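Local coordinates for pullulanase (Bacillus acidopullulyticus, PDB 2WAN), which hydrolyses alpha-1,6-glucosidic linkages in pullulan and in branched starch polysaccharides such as amylopectin, at residues 227-232 against 251-256; 169-174 against 208-213. All coordinates share one frame; numbering follows the deposited sequence.

Contact 1. Residues 227-232 against 251-256; sequences NNVSLT and VFDSVN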
ATOM      1  N   ASN A 227      35.780  31.822   0.169  1.00 28.74           N
ATOM      2  CA  ASN A 227      36.696  31.333   1.190  1.00 28.42           C
ATOM      3  C   ASN A 227      35.981  31.081   2.509  1.00 25.89           C
ATOM      4  O   ASN A 227      34.837  31.511   2.690  1.00 27.64           O
ATOM      5  CB  ASN A 227      37.831  32.348   1.400  1.00 28.58           C
ATOM      6  CG  ASN A 227      38.643  32.608   0.128  1.00 32.30           C
ATOM      7  OD1 ASN A 227      39.011  31.683  -0.602  1.00 35.01           O
ATOM      8  ND2 ASN A 227      38.932  33.880  -0.129  1.00 38.21           N
ATOM      9  N   ASN A 228      36.653  30.395   3.433  1.00 24.94           N
ATOM     10  CA  ASN A 228      36.153  30.267   4.801  1.00 24.50           C
ATOM     11  C   ASN A 228      36.025  31.648   5.451  1.00 26.27           C
ATOM     12  O   ASN A 228      36.882  32.521   5.249  1.00 23.89           O
ATOM     13  CB  ASN A 228      37.080  29.379   5.658  1.00 24.58           C
ATOM     14  CG  ASN A 228      37.246  27.967   5.100  1.00 26.72           C
ATOM     15  OD1 ASN A 228      38.316  27.358   5.229  1.00 24.25           O
ATOM     16  ND2 ASN A 228      36.203  27.446   4.475  1.00 23.91           N
ATOM     17  N   VAL A 229      34.961  31.848   6.230  1.00 25.02           N
ATOM     18  CA  VAL A 229      34.743  33.123   6.919  1.00 25.98           C
ATOM     19  C   VAL A 229      35.185  33.020   8.379  1.00 27.06           C
ATOM     20  O   VAL A 229      34.788  32.088   9.090  1.00 27.67           O
ATOM     21  CB  VAL A 229      33.255  33.585   6.853  1.00 27.09           C
ATOM     22  CG1 VAL A 229      33.074  34.927   7.564  1.00 25.69           C
ATOM     23  CG2 VAL A 229      32.782  33.700   5.413  1.00 25.64           C
ATOM     24  N   SER A 230      36.002  33.978   8.816  1.00 26.92           N
ATOM     25  CA  SER A 230      36.439  34.072  10.219  1.00 29.18           C
ATOM     26  C   SER A 230      35.416  34.794  11.084  1.00 30.50           C
ATOM     27  O   SER A 230      34.905  35.852  10.703  1.00 28.83           O
ATOM     28  CB  SER A 230      37.786  34.797  10.328  1.00 28.96           C
ATOM     29  OG  SER A 230      38.793  34.090   9.629  1.00 33.93           O
ATOM     30  N   LEU A 231      35.149  34.215  12.254  1.00 33.51           N
ATOM     31  CA  LEU A 231      34.190  34.749  13.222  1.00 36.21           C
ATOM     32  C   LEU A 231      34.760  34.659  14.639  1.00 38.54           C
ATOM     33  O   LEU A 231      35.007  33.561  15.146  1.00 38.74           O
ATOM     34  CB  LEU A 231      32.860  33.978  13.140  1.00 36.73           C
ATOM     35  CG  LEU A 231      31.770  34.204  14.200  1.00 37.04           C
ATOM     36  CD1 LEU A 231      31.060  35.522  13.979  1.00 38.27           C
ATOM     37  CD2 LEU A 231      30.765  33.068  14.184  1.00 37.15           C
ATOM     38  N   THR A 232      34.973  35.811  15.269  1.00 40.02           N
ATOM     39  CA  THR A 232      35.382  35.840  16.670  1.00 41.27           C
ATOM     40  C   THR A 232      34.198  36.233  17.558  1.00 42.36           C
ATOM     41  O   THR A 232      33.548  37.254  17.333  1.00 40.87           O
ATOM     42  CB  THR A 232      36.595  36.773  16.919  1.00 41.89           C
ATOM     43  OG1 THR A 232      36.288  38.093  16.464  1.00 46.54           O
ATOM     44  CG2 THR A 232      37.812  36.281  16.171  1.00 37.86           C
ATOM     45  N   VAL A 251      26.681  35.710   1.845  1.00 25.36           N
ATOM     46  CA  VAL A 251      26.714  35.103   3.167  1.00 26.13           C
ATOM     47  C   VAL A 251      27.132  36.164   4.179  1.00 27.63           C
ATOM     48  O   VAL A 251      28.166  36.817   4.010  1.00 25.93           O
ATOM     49  CB  VAL A 251      27.710  33.909   3.208  1.00 25.52           C
ATOM     50  CG1 VAL A 251      27.902  33.395   4.634  1.00 27.57           C
ATOM     51  CG2 VAL A 251      27.243  32.797   2.270  1.00 25.84           C
ATOM     52  N   PHE A 252      26.321  36.330   5.219  1.00 25.85           N
ATOM     53  CA  PHE A 252      26.580  37.307   6.265  1.00 27.23           C
ATOM     54  C   PHE A 252      26.467  36.648   7.628  1.00 28.01           C
ATOM     55  O   PHE A 252      25.798  35.628   7.779  1.00 27.55           O
ATOM     56  CB  PHE A 252      25.548  38.447   6.215  1.00 28.41           C
ATOM     57  CG  PHE A 252      25.502  39.179   4.907  1.00 31.41           C
ATOM     58  CD1 PHE A 252      26.466  40.136   4.596  1.00 33.07           C
ATOM     59  CD2 PHE A 252      24.484  38.928   3.994  1.00 33.63           C
ATOM     60  CE1 PHE A 252      26.420  40.825   3.387  1.00 34.95           C
ATOM     61  CE2 PHE A 252      24.426  39.612   2.783  1.00 34.36           C
ATOM     62  CZ  PHE A 252      25.397  40.563   2.481  1.00 36.86           C
ATOM     63  N   ASP A 253      27.122  37.240   8.619  1.00 29.39           N
ATOM     64  CA  ASP A 253      26.811  36.966  10.021  1.00 30.81           C
ATOM     65  C   ASP A 253      26.628  38.292  10.754  1.00 31.94           C
ATOM     66  O   ASP A 253      27.095  39.332  10.287  1.00 29.86           O
ATOM     67  CB  ASP A 253      27.869  36.073  10.689  1.00 30.64           C
ATOM     68  CG  ASP A 253      29.232  36.743  10.798  1.00 34.24           C
ATOM     69  OD1 ASP A 253      30.086  36.499   9.919  1.00 33.11           O
ATOM     70  OD2 ASP A 253      29.460  37.498  11.769  1.00 38.20           O
ATOM     71  N   SER A 254      25.945  38.247  11.897  1.00 33.65           N
ATOM     72  CA  SER A 254      25.569  39.459  12.627  1.00 35.34           C
ATOM     73  C   SER A 254      26.720  40.095  13.416  1.00 36.54           C
ATOM     74  O   SER A 254      26.578  41.211  13.922  1.00 37.91           O
ATOM     75  CB  SER A 254      24.378  39.179  13.553  1.00 34.63           C
ATOM     76  OG  SER A 254      24.709  38.193  14.521  1.00 32.30           O
ATOM     77  N   VAL A 255      27.847  39.394  13.526  1.00 37.05           N
ATOM     78  CA  VAL A 255      29.026  39.946  14.195  1.00 37.08           C
ATOM     79  C   VAL A 255      29.892  40.727  13.207  1.00 37.50           C
ATOM     80  O   VAL A 255      30.264  41.874  13.478  1.00 36.73           O
ATOM     81  CB  VAL A 255      29.857  38.857  14.918  1.00 37.14           C
ATOM     82  CG1 VAL A 255      31.103  39.457  15.576  1.00 40.57           C
ATOM     83  CG2 VAL A 255      29.009  38.140  15.956  1.00 38.11           C
ATOM     84  N   ASN A 256      30.209  40.107  12.068  1.00 36.95           N
ATOM     85  CA  ASN A 256      30.989  40.765  11.016  1.00 38.02           C
ATOM     86  C   ASN A 256      30.193  41.840  10.276  1.00 39.66           C
ATOM     87  O   ASN A 256      30.773  42.789   9.745  1.00 39.41           O
ATOM     88  CB  ASN A 256      31.541  39.749  10.010  1.00 35.66           C
ATOM     89  CG  ASN A 256      32.611  38.846  10.610  1.00 34.47           C
ATOM     90  OD1 ASN A 256      33.594  39.318  11.172  1.00 30.70           O
ATOM     91  ND2 ASN A 256      32.427  37.537  10.473  1.00 30.60           N
TER
HETATM   92  O   HOH W   1      34.862  38.273  13.450  1.00 46.87           O

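Contact 2. Residues 169-174 against 208-213; sequences VGDLQQ and GTYQYK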
ATOM      1  N   VAL A 169      28.086  25.465   7.787  1.00 26.76           N
ATOM      2  CA  VAL A 169      29.152  24.496   8.020  1.00 26.26           C
ATOM      3  C   VAL A 169      30.402  25.161   8.557  1.00 27.44           C
ATOM      4  O   VAL A 169      30.697  26.309   8.212  1.00 27.38           O
ATOM      5  CB  VAL A 169      29.497  23.700   6.736  1.00 26.03           C
ATOM      6  CG1 VAL A 169      28.335  22.842   6.333  1.00 23.68           C
ATOM      7  CG2 VAL A 169      29.872  24.639   5.597  1.00 26.81           C
ATOM      8  N   GLY A 170      31.145  24.433   9.387  1.00 26.51           N
ATOM      9  CA  GLY A 170      32.405  24.938   9.933  1.00 26.79           C
ATOM     10  C   GLY A 170      32.751  24.278  11.245  1.00 27.25           C
ATOM     11  O   GLY A 170      32.199  23.221  11.575  1.00 28.08           O
ATOM     12  N   ASP A 171      33.658  24.900  11.994  1.00 28.51           N
ATOM     13  CA  ASP A 171      34.079  24.370  13.298  1.00 30.14           C
ATOM     14  C   ASP A 171      33.197  24.888  14.449  1.00 31.20           C
ATOM     15  O   ASP A 171      33.500  24.691  15.634  1.00 31.14           O
ATOM     16  CB  ASP A 171      35.569  24.625  13.551  1.00 30.29           C
ATOM     17  CG  ASP A 171      35.932  26.102  13.538  1.00 30.40           C
ATOM     18  OD1 ASP A 171      35.031  26.958  13.508  1.00 33.60           O
ATOM     19  OD2 ASP A 171      37.139  26.408  13.561  1.00 31.95           O
ATOM     20  N   LEU A 172      32.104  25.547  14.074  1.00 31.47           N
ATOM     21  CA  LEU A 172      31.106  26.032  15.018  1.00 32.11           C
ATOM     22  C   LEU A 172      29.887  25.118  15.079  1.00 32.51           C
ATOM     23  O   LEU A 172      28.926  25.413  15.797  1.00 32.61           O
ATOM     24  CB  LEU A 172      30.658  27.451  14.648  1.00 30.56           C
ATOM     25  CG  LEU A 172      30.497  27.905  13.190  1.00 30.32           C
ATOM     26  CD1 LEU A 172      29.584  27.013  12.364  1.00 28.36           C
ATOM     27  CD2 LEU A 172      29.997  29.331  13.162  1.00 27.41           C
ATOM     28  N   GLN A 173      29.926  24.020  14.323  1.00 32.07           N
ATOM     29  CA  GLN A 173      28.754  23.161  14.152  1.00 33.20           C
ATOM     30  C   GLN A 173      28.374  22.353  15.393  1.00 35.79           C
ATOM     31  O   GLN A 173      27.190  22.209  15.702  1.00 35.73           O
ATOM     32  CB  GLN A 173      28.904  22.256  12.931  1.00 31.98           C
ATOM     33  CG  GLN A 173      28.217  22.818  11.695  1.00 31.88           C
ATOM     34  CD  GLN A 173      28.254  21.861  10.526  1.00 29.46           C
ATOM     35  OE1 GLN A 173      27.246  21.248  10.176  1.00 31.61           O
ATOM     36  NE2 GLN A 173      29.421  21.716   9.926  1.00 24.61           N
ATOM     37  N   GLN A 174      29.381  21.836  16.092  1.00 37.78           N
ATOM     38  CA  GLN A 174      29.166  21.110  17.341  1.00 40.76           C
ATOM     39  C   GLN A 174      28.607  22.035  18.408  1.00 41.25           C
ATOM     40  O   GLN A 174      27.644  21.681  19.097  1.00 43.20           O
ATOM     41  CB  GLN A 174      30.457  20.448  17.821  1.00 40.49           C
ATOM     42  CG  GLN A 174      30.857  19.251  16.981  1.00 42.35           C
ATOM     43  CD  GLN A 174      32.059  18.516  17.524  1.00 44.25           C
ATOM     44  OE1 GLN A 174      32.167  17.305  17.365  1.00 51.03           O
ATOM     45  NE2 GLN A 174      32.973  19.243  18.160  1.00 41.86           N
ATOM     46  N   GLY A 208      35.186  32.724  21.500  1.00 43.69           N
ATOM     47  CA  GLY A 208      36.281  32.119  20.738  1.00 42.67           C
ATOM     48  C   GLY A 208      36.292  32.459  19.260  1.00 41.79           C
ATOM     49  O   GLY A 208      35.442  33.207  18.779  1.00 41.36           O
ATOM     50  N   THR A 209      37.270  31.902  18.545  1.00 41.03           N
ATOM     51  CA  THR A 209      37.425  32.121  17.105  1.00 39.80           C
ATOM     52  C   THR A 209      36.891  30.917  16.332  1.00 38.01           C
ATOM     53  O   THR A 209      37.168  29.768  16.689  1.00 39.68           O
ATOM     54  CB  THR A 209      38.900  32.374  16.721  1.00 40.30           C
ATOM     55  OG1 THR A 209      39.706  31.278  17.169  1.00 43.05           O
ATOM     56  CG2 THR A 209      39.418  33.652  17.362  1.00 40.56           C
ATOM     57  N   TYR A 210      36.122  31.185  15.281  1.00 35.19           N
ATOM     58  CA  TYR A 210      35.472  30.133  14.490  1.00 32.37           C
ATOM     59  C   TYR A 210      35.670  30.355  12.997  1.00 30.19           C
ATOM     60  O   TYR A 210      36.074  31.433  12.573  1.00 30.35           O
ATOM     61  CB  TYR A 210      33.970  30.115  14.768  1.00 33.86           C
ATOM     62  CG  TYR A 210      33.586  29.830  16.201  1.00 35.60           C
ATOM     63  CD1 TYR A 210      33.410  28.520  16.647  1.00 37.37           C
ATOM     64  CD2 TYR A 210      33.384  30.872  17.109  1.00 37.08           C
ATOM     65  CE1 TYR A 210      33.045  28.252  17.968  1.00 42.81           C
ATOM     66  CE2 TYR A 210      33.023  30.618  18.430  1.00 39.33           C
ATOM     67  CZ  TYR A 210      32.854  29.308  18.851  1.00 43.70           C
ATOM     68  OH  TYR A 210      32.496  29.053  20.156  1.00 43.99           O
ATOM     69  N   GLN A 211      35.382  29.328  12.207  1.00 28.44           N
ATOM     70  CA  GLN A 211      35.318  29.472  10.756  1.00 28.77           C
ATOM     71  C   GLN A 211      34.046  28.851  10.223  1.00 28.19           C
ATOM     72  O   GLN A 211      33.607  27.815  10.719  1.00 27.85           O
ATOM     73  CB  GLN A 211      36.519  28.815  10.085  1.00 27.30           C
ATOM     74  CG  GLN A 211      37.745  29.691  10.008  1.00 30.04           C
ATOM     75  CD  GLN A 211      38.797  29.095   9.103  1.00 32.11           C
ATOM     76  OE1 GLN A 211      39.796  29.730   8.790  1.00 31.98           O
ATOM     77  NE2 GLN A 211      38.565  27.869   8.665  1.00 32.66           N
ATOM     78  N   TYR A 212      33.454  29.478   9.209  1.00 26.85           N
ATOM     79  CA  TYR A 212      32.265  28.911   8.593  1.00 24.84           C
ATOM     80  C   TYR A 212      32.093  29.224   7.104  1.00 24.24           C
ATOM     81  O   TYR A 212      32.748  30.124   6.548  1.00 24.56           O
ATOM     82  CB  TYR A 212      31.010  29.331   9.363  1.00 24.77           C
ATOM     83  CG  TYR A 212      30.585  30.743   9.064  1.00 23.28           C
ATOM     84  CD1 TYR A 212      29.681  31.010   8.035  1.00 25.24           C
ATOM     85  CD2 TYR A 212      31.095  31.820   9.794  1.00 26.45           C
ATOM     86  CE1 TYR A 212      29.284  32.311   7.740  1.00 24.73           C
ATOM     87  CE2 TYR A 212      30.708  33.129   9.505  1.00 26.27           C
ATOM     88  CZ  TYR A 212      29.798  33.360   8.476  1.00 29.11           C
ATOM     89  OH  TYR A 212      29.397  34.638   8.166  1.00 28.17           O
ATOM     90  N   LYS A 213      31.200  28.447   6.489  1.00 22.37           N
ATOM     91  CA  LYS A 213      30.687  28.659   5.148  1.00 23.69           C
ATOM     92  C   LYS A 213      29.203  28.265   5.139  1.00 23.87           C
ATOM     93  O   LYS A 213      28.653  27.810   6.158  1.00 22.61           O
ATOM     94  CB  LYS A 213      31.428  27.791   4.120  1.00 22.91           C
ATOM     95  CG  LYS A 213      32.919  28.043   3.994  1.00 26.11           C
ATOM     96  CD  LYS A 213      33.441  27.476   2.690  1.00 25.42           C
ATOM     97  CE  LYS A 213      33.185  28.460   1.551  1.00 22.80           C
ATOM     98  NZ  LYS A 213      33.643  27.962   0.235  1.00 21.85           N
TER
HETATM   99  O   HOH W   2      38.572  28.679  13.873  1.00 38.04           O

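Contact 1. Residues 227-232 against 251-256
Asn-256 reaches Ser-230 because its CG lies anti to its own carbonyl carbon (chi1 -68°), which carries the amide across to strand 223-233. Leu-231 has CG anti to the backbone N (chi1 171°), and from there its CD1 branch reaches Asp-253 and Val-255. The one direct hydrogen bond between the segments runs from Asn-256 ND2 to Ser-230 O at 3.0 Å, with the donor tilted from the carbonyl plane. The same ND2 also gives a short bond of 2.6 Å to Asp-253 OD1, on the syn lone pair of that oxygen, so both acceptors fix the rotation of the amide. On its other end, Asn-256 OD1 accepts a hydrogen bond from a water 2.8 Å away, and this water in turn accepts from the backbone N of Thr-232.

Asp-253 does the anchoring. Its OD2 accepts from the backbone N of Asn-256 at 2.7 Å in a nearly straight bond, the N-H coming in from above the carboxylate plane; this is an Asx motif, with a weak addition from Val-255 N. The apolar part is small: Leu-231 CD1 packs on Val-255 CB at 3.7 Å, the two side chains crossing at about a right angle. Leu-231 CD1 also lies 3.4 Å from Asp-253 OD2, and the Val-229 CG1 methyl lies alongside the amide nitrogen, 4.0 Å from Asn-256 ND2.

Were Asn-256 an alanine, Ser-230 O and Asp-253 OD1 would probably both lose a donor, and the bridging water one of its anchors. Although Asp-253 is buried, the N-H groups round its two oxygens would be expected to offset the cost of burial and favour the ionised form, and its carboxylate thus ties the chain leaving strand 250-253 to an amide that grips the neighbouring sheet.

Contact 2. Residues 169-174 against 208-213
Backbone hydrogen bonds come first: Val-169 and Lys-213 form an antiparallel hydrogen-bonded pair, with Val-169 N donating to Lys-213 O at 2.9 Å and Lys-213 N returning a bond to Val-169 O at 2.8 Å. Next along, Gly-170 and Tyr-212 make the non-hydrogen-bonded pair, their CA atoms only 4.2 Å apart. A side chain on this glycine would run into Gln-211 O and the Tyr-212 backbone, so the close approach depends on its absence. Past the last bridge, already in the turn, Asp-171 N still donates to Gln-211 O at 3.2 Å.

The polar side-chain contact belongs to Asp-171. With chi1 at 60°, its CG sits between the backbone N and the carbonyl carbon, which turns the carboxylate to the backbone of strand 208-216. There OD1 accepts from Gln-211 N at 2.7 Å in a nearly straight bond, on the syn side but tilted out of the carboxylate plane. The other oxygen, OD2, takes a bond from a water that also donates weakly to Thr-209 O.

Apolar contacts centre on Leu-172. Its CB rests against Tyr-210 CD1 at 3.6 Å, while CD2 packs on Tyr-212 CB at 3.9 Å. On the other face of the sheet, Val-169 CG2 meets Lys-213 CB at 3.8 Å. The polar ends of the longer side chains are engaged beyond the contact: Tyr-210 OH bonds to Pro-206 O, Tyr-212 OH to Asp-253, and Lys-213 NZ to Ser-223 and Pro-225.

Strand 166-170 therefore ends in a type I beta turn from Gly-170 to Gln-173 whose Asp-171 prolongs the pairing by its side chain, at the edge of a three-stranded antiparallel sheet in the beta-rich X25 domain of pullulanase.

In the fold
The two contacts lie side by side, their centres about 9 Å apart, with contact 2 about 44 Å and contact 1 about 49 Å from the centre of the chain. Contact 2 comes first in sequence and contact 1 follows in series. They meet on adjacent strands, 208-216 and 223-233, of one antiparallel sheet, where the backbones of Leu-231 and Tyr-210 pair: contact 2 joins its middle strand to edge strand 166-170, whereas contact 1 links its other edge to strand 250-253 of the four-stranded sheet. Contact 2 thus builds one sheet of the X25 region of the enzyme, and contact 1 ties it to the other.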